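Local structure of protein F-93 (Sulfolobus virus 1, 1TBX) at residues T4-P9 with E85-I90; Y8-V13 with K47-Q52; L14-D19 with N33-M38; D27-V32 with A41-A46. The protein is a homodimeric winged-helix DNA-binding protein, probably a transcription factor that recognises a palindromic or nearly palindromic target. All coordinates share one frame; numbering follows the deposited sequence.

Contact 1: residues T4-P9 with E85-I90; sequences TPFFYP and ETYKQI
The hydroxyl of Tyr-87 meets the ring of Pro-5, with OH 3.6 Å from CG, and is hydrogen-bonded to Lys-91 NZ one turn further along the same helix. The arrangement is an aromatic cluster of Phe-6, Phe-7 and Tyr-87. It pins the N-terminal arm of this winged-helix protein to the long C-terminal helix 71-94. No hydrogen bond runs directly between 4-9 and 85-90, so the contact rests on ring packing. Tyr-87 carries it. CG lies anti to the backbone N (chi1 -173°), which sends the ring out from the helix toward the arm. Both phenylalanines approach this ring from the same side. Phe-6 turns its edge toward the tyrosine face in an offset edge-to-face pair, with centroids 5.4 Å apart and planes at 63°. CD1 of Phe-6 lies over that face, and its CE1 is 3.8 Å from Tyr-87 CE1. Phe-7 forms a second offset edge-to-face pair nearer the base of the tyrosine, at a centroid distance of 5.9 Å. Pro-5 crosses the far end at about a right angle. The cluster belongs to the dimer as much as to the monomer. Phe-6 also makes edge-to-face pairs with Phe-55 and Phe-76 of the second subunit, and Tyr-87 meets that same Phe-76 ring nearly parallel. On the helix, Lys-88 NZ forms a salt bridge with Glu-85 OE1 at 2.7 Å. Back in the cluster, Phe-7 CE1 fits at the root of the tyrosine, 3.8 Å from Tyr-87 CD2 and 3.9 Å from its CB.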
# COMPACT_ATOMS: atom_id res chain seq x y z
N THR A 4 -7.36 -8.20 0.51
CA THR A 4 -6.22 -7.57 -0.20
C THR A 4 -5.15 -7.04 0.76
O THR A 4 -5.41 -6.08 1.51
CB THR A 4 -6.70 -6.47 -1.19
OG1 THR A 4 -7.47 -7.10 -2.22
CG2 THR A 4 -5.52 -5.86 -1.98
N PRO A 5 -3.97 -7.67 0.74
CA PRO A 5 -2.75 -7.13 1.39
C PRO A 5 -2.39 -5.99 0.45
O PRO A 5 -2.64 -6.19 -0.75
CB PRO A 5 -1.75 -8.27 1.25
CG PRO A 5 -2.54 -9.45 0.66
CD PRO A 5 -3.74 -8.93 0.00
N PHE A 6 -1.86 -4.84 0.79
CA PHE A 6 -0.75 -4.46 1.56
C PHE A 6 -1.22 -2.98 1.48
O PHE A 6 -0.69 -2.07 2.13
CB PHE A 6 0.46 -4.50 0.62
CG PHE A 6 1.26 -5.77 0.68
CD1 PHE A 6 0.84 -6.92 0.04
CD2 PHE A 6 2.48 -5.81 1.36
CE1 PHE A 6 1.59 -8.10 0.10
CE2 PHE A 6 3.22 -6.97 1.42
CZ PHE A 6 2.77 -8.12 0.78
N PHE A 7 -2.20 -2.77 0.58
CA PHE A 7 -2.83 -1.49 0.26
C PHE A 7 -4.26 -1.48 0.74
O PHE A 7 -5.03 -2.42 0.54
CB PHE A 7 -2.84 -1.24 -1.25
CG PHE A 7 -1.56 -1.62 -1.95
CD1 PHE A 7 -1.43 -2.85 -2.58
CD2 PHE A 7 -0.46 -0.76 -1.94
CE1 PHE A 7 -0.24 -3.22 -3.23
CE2 PHE A 7 0.75 -1.13 -2.59
CZ PHE A 7 0.85 -2.36 -3.23
N TYR A 8 -4.63 -0.38 1.36
CA TYR A 8 -6.01 -0.12 1.69
C TYR A 8 -6.74 0.34 0.42
O TYR A 8 -6.10 0.64 -0.60
CB TYR A 8 -6.03 1.00 2.70
CG TYR A 8 -5.85 0.57 4.13
CD1 TYR A 8 -4.60 0.68 4.76
CD2 TYR A 8 -6.91 0.10 4.87
CE1 TYR A 8 -4.45 0.34 6.09
CE2 TYR A 8 -6.76 -0.25 6.17
CZ TYR A 8 -5.54 -0.13 6.79
OH TYR A 8 -5.44 -0.50 8.13
N PRO A 9 -8.07 0.42 0.48
CA PRO A 9 -8.86 0.88 -0.68
C PRO A 9 -8.49 2.27 -1.20
O PRO A 9 -8.41 2.48 -2.42
CB PRO A 9 -10.28 0.86 -0.16
CG PRO A 9 -10.23 -0.32 0.78
CD PRO A 9 -8.93 -0.04 1.59
N GLU A 85 1.22 -1.94 -9.24
CA GLU A 85 1.59 -2.57 -10.48
C GLU A 85 2.66 -3.64 -10.29
O GLU A 85 2.61 -4.69 -10.94
CB GLU A 85 2.03 -1.51 -11.45
CG GLU A 85 1.83 -1.96 -12.86
CD GLU A 85 0.36 -1.95 -13.28
OE1 GLU A 85 -0.46 -1.19 -12.64
OE2 GLU A 85 0.04 -2.70 -14.27
N THR A 86 3.64 -3.34 -9.42
CA THR A 86 4.73 -4.24 -9.17
C THR A 86 4.13 -5.41 -8.43
O THR A 86 4.45 -6.56 -8.72
CB THR A 86 5.80 -3.53 -8.30
OG1 THR A 86 6.33 -2.40 -9.01
CG2 THR A 86 7.04 -4.44 -8.03
N TYR A 87 3.25 -5.11 -7.48
CA TYR A 87 2.49 -6.15 -6.79
C TYR A 87 1.78 -7.11 -7.74
O TYR A 87 2.03 -8.33 -7.64
CB TYR A 87 1.41 -5.57 -5.89
CG TYR A 87 0.74 -6.62 -5.03
CD1 TYR A 87 1.50 -7.61 -4.41
CD2 TYR A 87 -0.64 -6.63 -4.84
CE1 TYR A 87 0.92 -8.58 -3.63
CE2 TYR A 87 -1.24 -7.61 -4.06
CZ TYR A 87 -0.45 -8.58 -3.46
OH TYR A 87 -1.01 -9.54 -2.64
N LYS A 88 0.92 -6.57 -8.62
CA LYS A 88 0.28 -7.35 -9.67
C LYS A 88 1.26 -8.24 -10.41
O LYS A 88 1.01 -9.42 -10.56
CB LYS A 88 -0.33 -6.43 -10.67
CG LYS A 88 -1.70 -5.90 -10.37
CD LYS A 88 -2.26 -5.23 -11.65
CE LYS A 88 -3.02 -3.91 -11.29
NZ LYS A 88 -2.63 -2.58 -11.94
N GLN A 89 2.40 -7.70 -10.85
CA GLN A 89 3.39 -8.52 -11.58
C GLN A 89 4.06 -9.55 -10.74
O GLN A 89 4.58 -10.52 -11.26
CB GLN A 89 4.46 -7.66 -12.26
CG GLN A 89 3.93 -6.88 -13.42
CD GLN A 89 3.21 -7.77 -14.47
OE1 GLN A 89 3.81 -8.74 -14.99
NE2 GLN A 89 1.94 -7.47 -14.75
N ILE A 90 4.11 -9.31 -9.43
CA ILE A 90 4.74 -10.26 -8.51
C ILE A 90 3.77 -11.45 -8.33
O ILE A 90 4.15 -12.60 -8.52
CB ILE A 90 5.14 -9.53 -7.20
CG1 ILE A 90 6.59 -9.06 -7.27
CG2 ILE A 90 4.92 -10.41 -5.99
CD1 ILE A 90 6.96 -8.11 -6.17

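Contact 2: residues Y8-V13 with K47-Q52; sequences YPEAIV and KKFLIQ
Leu-50 packs against Glu-10 and Val-13, and this is the tight, inner part of the contact. Both of its methyls, CD1 and CD2, lie 3.7 Å from the backbone O of Glu-10. Beyond that, CD1 touches Val-13 CG1 at 3.8 Å, and CD2 meets the CB of Glu-10 at 3.8 Å. The leucine thus spans one turn of helix 9-17, from Glu-10 to Val-13. Leu-50 CG is anti to its carbonyl carbon (chi1 -50°), which turns both methyls toward Glu-10 and Val-13. The outer part is looser. Phe-49 touches Glu-10 CB through CD2 at 4.0 Å, and its CE2 comes to 4.1 Å from Glu-10 OE1. The carboxylate plane is tilted 51° from the ring, and no hydrogen bond joins the two segments. Glu-10 and Phe-49 both remain partly exposed, while Val-13 and Leu-50 are buried. The second subunit packs here too: its Pro-5 on Phe-49, and its Phe-6 on Glu-10 and on the inner Leu-50. The two helical segments run at 78° to each other, and their axes come within 9.5 Å. This is consistent with a contact made by a few side chains near Glu-10 and Leu-50. Packing of the first helix across the third is part of the three-helix core of a winged-helix domain. In this family the third helix, here 40-52, is usually the one that reads DNA.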
# COMPACT_ATOMS: atom_id res chain seq x y z
N TYR A 8 -4.63 -0.38 1.36
CA TYR A 8 -6.01 -0.12 1.69
C TYR A 8 -6.74 0.34 0.42
O TYR A 8 -6.10 0.64 -0.60
CB TYR A 8 -6.03 1.00 2.70
CG TYR A 8 -5.85 0.57 4.13
CD1 TYR A 8 -4.60 0.68 4.76
CD2 TYR A 8 -6.91 0.10 4.87
CE1 TYR A 8 -4.45 0.34 6.09
CE2 TYR A 8 -6.76 -0.25 6.17
CZ TYR A 8 -5.54 -0.13 6.79
OH TYR A 8 -5.44 -0.50 8.13
N PRO A 9 -8.07 0.42 0.48
CA PRO A 9 -8.86 0.88 -0.68
C PRO A 9 -8.49 2.27 -1.20
O PRO A 9 -8.41 2.48 -2.42
CB PRO A 9 -10.28 0.86 -0.16
CG PRO A 9 -10.23 -0.32 0.78
CD PRO A 9 -8.93 -0.04 1.59
N GLU A 10 -8.27 3.20 -0.29
CA GLU A 10 -7.89 4.55 -0.66
C GLU A 10 -6.67 4.53 -1.59
O GLU A 10 -6.59 5.28 -2.58
CB GLU A 10 -7.59 5.25 0.63
CG GLU A 10 -8.09 4.38 1.79
CD GLU A 10 -7.05 4.23 2.87
OE1 GLU A 10 -5.99 4.84 2.71
OE2 GLU A 10 -7.27 3.54 3.89
N ALA A 11 -5.72 3.62 -1.29
CA ALA A 11 -4.54 3.46 -2.14
C ALA A 11 -4.89 2.93 -3.53
O ALA A 11 -4.44 3.47 -4.54
CB ALA A 11 -3.50 2.58 -1.45
N ILE A 12 -5.69 1.87 -3.60
CA ILE A 12 -6.04 1.34 -4.92
C ILE A 12 -6.79 2.39 -5.75
O ILE A 12 -6.40 2.67 -6.91
CB ILE A 12 -6.87 0.07 -4.78
CG1 ILE A 12 -6.05 -0.95 -4.01
CG2 ILE A 12 -7.20 -0.49 -6.13
CD1 ILE A 12 -6.86 -1.99 -3.33
N VAL A 13 -7.85 2.97 -5.17
CA VAL A 13 -8.72 3.90 -5.83
C VAL A 13 -7.86 5.05 -6.31
O VAL A 13 -7.90 5.40 -7.47
CB VAL A 13 -9.78 4.40 -4.87
CG1 VAL A 13 -10.57 5.53 -5.53
CG2 VAL A 13 -10.72 3.18 -4.35
N LYS A 47 -13.66 6.97 -1.65
CA LYS A 47 -13.81 8.22 -2.40
C LYS A 47 -13.97 9.34 -1.36
O LYS A 47 -13.27 10.35 -1.42
CB LYS A 47 -14.95 8.16 -3.45
CG LYS A 47 -15.29 9.48 -4.19
CD LYS A 47 -16.83 9.60 -4.39
CE LYS A 47 -17.53 10.68 -3.52
NZ LYS A 47 -18.98 10.39 -3.29
N LYS A 48 -14.84 9.10 -0.37
CA LYS A 48 -15.07 10.10 0.68
C LYS A 48 -13.74 10.56 1.28
O LYS A 48 -13.45 11.77 1.36
CB LYS A 48 -15.96 9.53 1.78
CG LYS A 48 -17.03 10.51 2.30
CD LYS A 48 -16.98 10.69 3.82
CE LYS A 48 -18.37 10.63 4.46
NZ LYS A 48 -18.31 10.47 5.97
N PHE A 49 -12.90 9.60 1.64
CA PHE A 49 -11.69 9.90 2.35
C PHE A 49 -10.72 10.75 1.47
O PHE A 49 -10.25 11.79 1.90
CB PHE A 49 -11.07 8.60 2.88
CG PHE A 49 -9.69 8.75 3.43
CD1 PHE A 49 -9.50 9.14 4.75
CD2 PHE A 49 -8.57 8.52 2.62
CE1 PHE A 49 -8.21 9.30 5.26
CE2 PHE A 49 -7.26 8.68 3.14
CZ PHE A 49 -7.09 9.06 4.46
N LEU A 50 -10.47 10.32 0.24
CA LEU A 50 -9.52 11.02 -0.61
C LEU A 50 -10.00 12.44 -0.95
O LEU A 50 -9.17 13.34 -1.12
CB LEU A 50 -9.28 10.23 -1.88
CG LEU A 50 -8.92 8.74 -1.72
CD1 LEU A 50 -9.10 7.97 -3.06
CD2 LEU A 50 -7.49 8.62 -1.19
N ILE A 51 -11.32 12.64 -1.04
CA ILE A 51 -11.85 13.98 -1.18
C ILE A 51 -11.57 14.75 0.09
O ILE A 51 -11.10 15.88 0.03
CB ILE A 51 -13.37 13.98 -1.47
CG1 ILE A 51 -13.65 13.83 -2.96
CG2 ILE A 51 -14.01 15.28 -1.06
CD1 ILE A 51 -14.96 13.16 -3.26
N GLN A 52 -11.83 14.14 1.24
CA GLN A 52 -11.71 14.84 2.52
C GLN A 52 -10.29 15.20 2.84
O GLN A 52 -10.05 16.24 3.46
CB GLN A 52 -12.21 14.01 3.66
CG GLN A 52 -13.44 14.56 4.32
CD GLN A 52 -14.45 13.47 4.57
OE1 GLN A 52 -14.08 12.35 4.94
NE2 GLN A 52 -15.71 13.76 4.33

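Contact 3: residues L14-D19 with N33-M38; sequences LAYLYD and NAEFPM
Tyr-16 of helix 9-17 reaches Glu-35 and Phe-36, which lie in the loop joining helices 25-33 and 40-52. That loop holds the turn of the helix-turn-helix unit in this winged-helix domain. The tyrosine can be followed outward. CB packs on Val-32, in the helix just before the loop. The two ring edges then part company. CE1 lies 3.8 Å from Phe-36 CE1, while CE2 comes to 4.1 Å from Glu-35 CG. CZ is next, 4.0 Å from Phe-36 CE1. At the tip, the hydroxyl touches both loop residues. OH is 3.4 Å from Phe-36 CE1, close to the plane of the phenylalanine ring and at its edge. It also lies alongside the bent chain of Glu-35, at 3.3 Å from both CB and CD. The carboxylate plane stands 67° from the tyrosine ring, and the hydroxyl makes no hydrogen bond to OE1. Phe-36 crosses Tyr-16 at about a right angle. Its CG is anti to the carbonyl carbon (chi1 -75°), and the ring extends toward helix 9-17, where it also touches Ile-12. Helix 71-94 adds to this corner: Lys-81 makes a cation-pi contact with Tyr-16, and Lys-88 packs on Tyr-16 and Glu-35. Tyr-16 and Phe-36 are buried, whereas Glu-35 is on the exposed side. The end of helix 25-33 is also tied to the far side of the loop. Met-38, a selenomethionine here, gives its backbone N-H to Asn-33 OD1 at 3.0 Å, in the carbonyl plane and on a lone pair.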
# COMPACT_ATOMS: atom_id res chain seq x y z
N LEU A 14 -7.00 5.56 -5.46
CA LEU A 14 -6.11 6.63 -5.89
C LEU A 14 -5.24 6.27 -7.12
O LEU A 14 -5.16 7.03 -8.10
CB LEU A 14 -5.24 7.08 -4.70
CG LEU A 14 -4.63 8.47 -4.87
CD1 LEU A 14 -5.74 9.44 -5.23
CD2 LEU A 14 -3.84 8.92 -3.62
N ALA A 15 -4.58 5.12 -7.06
CA ALA A 15 -3.71 4.64 -8.13
C ALA A 15 -4.50 4.55 -9.42
O ALA A 15 -4.04 4.98 -10.47
CB ALA A 15 -3.17 3.29 -7.79
N TYR A 16 -5.70 3.99 -9.35
CA TYR A 16 -6.49 3.77 -10.55
C TYR A 16 -6.97 5.05 -11.21
O TYR A 16 -7.20 5.10 -12.44
CB TYR A 16 -7.63 2.83 -10.25
CG TYR A 16 -7.14 1.42 -10.37
CD1 TYR A 16 -6.28 0.86 -9.39
CD2 TYR A 16 -7.45 0.66 -11.50
CE1 TYR A 16 -5.79 -0.46 -9.56
CE2 TYR A 16 -6.98 -0.65 -11.67
CZ TYR A 16 -6.16 -1.21 -10.71
OH TYR A 16 -5.73 -2.49 -10.95
N LEU A 17 -7.12 6.10 -10.41
CA LEU A 17 -7.59 7.37 -10.94
C LEU A 17 -6.51 8.00 -11.84
O LEU A 17 -6.82 8.70 -12.82
CB LEU A 17 -7.96 8.30 -9.80
CG LEU A 17 -8.56 9.64 -10.16
CD1 LEU A 17 -9.61 9.43 -11.24
CD2 LEU A 17 -9.16 10.26 -8.93
N TYR A 18 -5.25 7.76 -11.48
CA TYR A 18 -4.20 8.32 -12.24
C TYR A 18 -4.39 7.90 -13.68
O TYR A 18 -4.65 6.73 -13.97
CB TYR A 18 -2.82 7.94 -11.71
CG TYR A 18 -1.74 8.70 -12.47
CD1 TYR A 18 -1.38 10.00 -12.09
CD2 TYR A 18 -1.11 8.14 -13.60
CE1 TYR A 18 -0.39 10.72 -12.80
CE2 TYR A 18 -0.10 8.84 -14.30
CZ TYR A 18 0.25 10.15 -13.91
OH TYR A 18 1.22 10.88 -14.61
N ASP A 19 -4.28 8.88 -14.56
CA ASP A 19 -4.53 8.67 -15.96
C ASP A 19 -5.99 8.40 -16.34
O ASP A 19 -6.27 8.16 -17.54
CB ASP A 19 -3.68 7.48 -16.47
CG ASP A 19 -2.52 7.92 -17.36
OD1 ASP A 19 -2.59 9.03 -17.93
OD2 ASP A 19 -1.48 7.22 -17.51
N ASN A 33 -12.79 -2.52 -9.17
CA ASN A 33 -13.37 -3.76 -8.75
C ASN A 33 -13.02 -4.98 -9.64
O ASN A 33 -12.86 -6.10 -9.13
CB ASN A 33 -14.84 -3.56 -8.60
CG ASN A 33 -15.52 -4.79 -8.18
OD1 ASN A 33 -15.39 -5.23 -7.03
ND2 ASN A 33 -16.19 -5.43 -9.12
N ALA A 34 -12.91 -4.74 -10.94
CA ALA A 34 -12.45 -5.70 -11.95
C ALA A 34 -11.06 -6.28 -11.66
O ALA A 34 -10.71 -7.30 -12.23
CB ALA A 34 -12.44 -5.04 -13.36
N GLU A 35 -10.28 -5.64 -10.79
CA GLU A 35 -8.91 -6.08 -10.50
C GLU A 35 -8.66 -6.34 -9.03
O GLU A 35 -7.90 -7.21 -8.68
CB GLU A 35 -7.94 -4.98 -10.89
CG GLU A 35 -7.97 -4.62 -12.35
CD GLU A 35 -6.65 -4.85 -13.04
OE1 GLU A 35 -5.77 -5.52 -12.45
OE2 GLU A 35 -6.49 -4.39 -14.17
N PHE A 36 -9.25 -5.51 -8.18
CA PHE A 36 -9.13 -5.60 -6.76
C PHE A 36 -10.53 -5.56 -6.16
O PHE A 36 -10.95 -4.51 -5.67
CB PHE A 36 -8.37 -4.39 -6.28
CG PHE A 36 -6.94 -4.46 -6.57
CD1 PHE A 36 -6.41 -3.76 -7.65
CD2 PHE A 36 -6.09 -5.24 -5.77
CE1 PHE A 36 -5.06 -3.84 -7.93
CE2 PHE A 36 -4.76 -5.33 -6.05
CZ PHE A 36 -4.23 -4.61 -7.14
N PRO A 37 -11.26 -6.68 -6.18
CA PRO A 37 -12.70 -6.67 -5.77
C PRO A 37 -12.95 -5.95 -4.43
O PRO A 37 -12.28 -6.23 -3.43
CB PRO A 37 -13.04 -8.14 -5.60
CG PRO A 37 -12.08 -8.82 -6.54
CD PRO A 37 -10.79 -8.02 -6.55
N MSE A 38 -13.83 -4.97 -4.43
CA MSE A 38 -14.28 -4.41 -3.18
C MSE A 38 -15.75 -4.08 -3.29
O MSE A 38 -16.34 -4.14 -4.38
CB MSE A 38 -13.43 -3.21 -2.77
CG MSE A 38 -13.90 -1.90 -3.29
SE MSE A 38 -12.42 -0.66 -3.62
CE MSE A 38 -12.63 0.71 -2.34

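Contact 4: residues D27-V32 with A41-A46; sequences DLYKKV and ATFYDA
Phe-43 is the bump of this contact, and Leu-28, Tyr-29 and Val-32 form the hollow that takes it. The phenylalanine has CG anti to its backbone N and projects from helix 40-52 toward helix 25-33. One face of its ring lies against Tyr-29. Tyr-29 CB stands over the middle of that face, 3.7 Å from the centroid and 2° off the ring normal, which makes a CH-pi contact. The tyrosine ring then runs back along the phenylalanine stem, with CD1 3.5 Å from Phe-43 CB. Its edge is turned to the phenylalanine face in an offset edge-to-face pair, with centroids 5.2 Å apart and planes at 69°. The rim of the Phe-43 ring fills the rest of the hollow. Leu-28 CD2 meets it near the ring plane, 3.9 Å from CZ. Val-32 CG2 is more distant, 4.5 Å from CE1. Leu-28 also packs on Val-13 of helix 9-17. The helical segments are inclined at 120°, the steep arrangement of the two helices of a helix-turn-helix unit. No hydrogen bond crosses between them. The tyrosine hydroxyl is satisfied by Met-38 O in the intervening loop. The direct contact is apolar and aromatic, so it probably depends on shape fit and burial, with the Tyr-29 to Met-38 bond as its polar supplement.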
# COMPACT_ATOMS: atom_id res chain seq x y z
N ASP A 27 -17.92 4.40 -12.84
CA ASP A 27 -17.04 3.67 -13.74
C ASP A 27 -15.69 3.41 -13.13
O ASP A 27 -15.10 2.36 -13.41
CB ASP A 27 -16.87 4.33 -15.10
CG ASP A 27 -18.12 4.26 -15.91
OD1 ASP A 27 -18.91 3.32 -15.61
OD2 ASP A 27 -18.43 5.10 -16.79
N LEU A 28 -15.19 4.34 -12.32
CA LEU A 28 -13.93 4.11 -11.63
C LEU A 28 -14.13 2.93 -10.70
O LEU A 28 -13.28 2.06 -10.63
CB LEU A 28 -13.41 5.32 -10.87
CG LEU A 28 -12.10 5.04 -10.10
CD1 LEU A 28 -10.88 4.85 -11.05
CD2 LEU A 28 -11.75 6.05 -8.98
N TYR A 29 -15.26 2.88 -10.03
CA TYR A 29 -15.56 1.73 -9.25
C TYR A 29 -15.52 0.42 -10.05
O TYR A 29 -14.91 -0.55 -9.58
CB TYR A 29 -16.92 1.84 -8.61
CG TYR A 29 -17.27 0.53 -7.98
CD1 TYR A 29 -16.51 0.01 -6.93
CD2 TYR A 29 -18.30 -0.23 -8.46
CE1 TYR A 29 -16.82 -1.18 -6.36
CE2 TYR A 29 -18.64 -1.44 -7.87
CZ TYR A 29 -17.88 -1.90 -6.83
OH TYR A 29 -18.16 -3.09 -6.27
N LYS A 30 -16.17 0.36 -11.22
CA LYS A 30 -16.17 -0.86 -12.01
C LYS A 30 -14.76 -1.34 -12.33
O LYS A 30 -14.44 -2.52 -12.22
CB LYS A 30 -16.91 -0.68 -13.29
CG LYS A 30 -18.38 -0.74 -13.10
CD LYS A 30 -19.04 -0.08 -14.26
CE LYS A 30 -19.71 -1.16 -15.09
NZ LYS A 30 -19.75 -0.84 -16.55
N LYS A 31 -13.91 -0.41 -12.67
CA LYS A 31 -12.55 -0.68 -13.08
C LYS A 31 -11.70 -1.25 -11.93
O LYS A 31 -11.02 -2.27 -12.09
CB LYS A 31 -11.95 0.64 -13.51
CG LYS A 31 -10.75 0.55 -14.35
CD LYS A 31 -10.50 1.90 -15.01
CE LYS A 31 -11.40 2.11 -16.21
NZ LYS A 31 -10.82 1.48 -17.42
N VAL A 32 -11.74 -0.56 -10.79
CA VAL A 32 -11.03 -0.95 -9.59
C VAL A 32 -11.48 -2.36 -9.25
O VAL A 32 -10.67 -3.30 -9.09
CB VAL A 32 -11.32 0.04 -8.41
CG1 VAL A 32 -11.00 -0.55 -7.07
CG2 VAL A 32 -10.52 1.33 -8.59
N ALA A 41 -19.84 0.00 -0.75
CA ALA A 41 -19.60 0.59 0.56
C ALA A 41 -18.09 0.88 0.70
O ALA A 41 -17.68 2.05 0.84
CB ALA A 41 -20.12 -0.30 1.71
N THR A 42 -17.24 -0.16 0.65
CA THR A 42 -15.84 0.14 0.82
C THR A 42 -15.32 1.15 -0.23
O THR A 42 -14.60 2.08 0.14
CB THR A 42 -14.88 -1.11 1.21
OG1 THR A 42 -13.66 -1.09 0.42
CG2 THR A 42 -15.48 -2.55 1.10
N PHE A 43 -15.73 1.05 -1.51
CA PHE A 43 -15.24 2.01 -2.54
C PHE A 43 -15.59 3.45 -2.25
O PHE A 43 -14.72 4.31 -2.34
CB PHE A 43 -15.69 1.65 -3.97
CG PHE A 43 -15.38 2.71 -5.01
CD1 PHE A 43 -14.26 2.61 -5.81
CD2 PHE A 43 -16.25 3.81 -5.21
CE1 PHE A 43 -13.95 3.60 -6.80
CE2 PHE A 43 -15.96 4.83 -6.19
CZ PHE A 43 -14.82 4.72 -6.98
N TYR A 44 -16.86 3.70 -1.91
CA TYR A 44 -17.34 5.05 -1.61
C TYR A 44 -16.71 5.60 -0.34
O TYR A 44 -16.38 6.77 -0.27
CB TYR A 44 -18.90 5.19 -1.67
CG TYR A 44 -19.35 5.36 -3.13
CD1 TYR A 44 -19.73 4.28 -3.90
CD2 TYR A 44 -19.31 6.60 -3.74
CE1 TYR A 44 -20.08 4.44 -5.27
CE2 TYR A 44 -19.67 6.76 -5.08
CZ TYR A 44 -20.05 5.68 -5.84
OH TYR A 44 -20.41 5.84 -7.16
N ASP A 45 -16.45 4.73 0.62
CA ASP A 45 -15.75 5.18 1.81
C ASP A 45 -14.40 5.76 1.40
O ASP A 45 -14.00 6.84 1.87
CB ASP A 45 -15.57 4.03 2.76
CG ASP A 45 -16.57 4.07 3.86
OD1 ASP A 45 -17.54 4.89 3.82
OD2 ASP A 45 -16.45 3.29 4.84
N ALA A 46 -13.73 5.07 0.49
CA ALA A 46 -12.47 5.54 -0.02
C ALA A 46 -12.61 6.85 -0.83
O ALA A 46 -11.76 7.76 -0.70
CB ALA A 46 -11.78 4.43 -0.85

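How the contacts relate
From the N terminus, the arm 4-9 meets helix 71-94 in contact 1, the widest closure, which encloses contacts 3 and 4. Contact 2 starts from the same stretch, sharing Tyr-8 and Pro-9, and joins helix 9-17 to helix 40-52. Contacts 3 and 4 both lie within that span. Their segments alternate along the chain, so they cross. Contact 3 ties the end of helix 9-17 to the loop at 33-38, and contact 4 ties helix 25-33 to helix 40-52. Met-38 joins these two, its side chain packing on Val-32. Contacts 2, 3 and 4 build the three-helix core. Contacts 1 and 2 also face the second subunit.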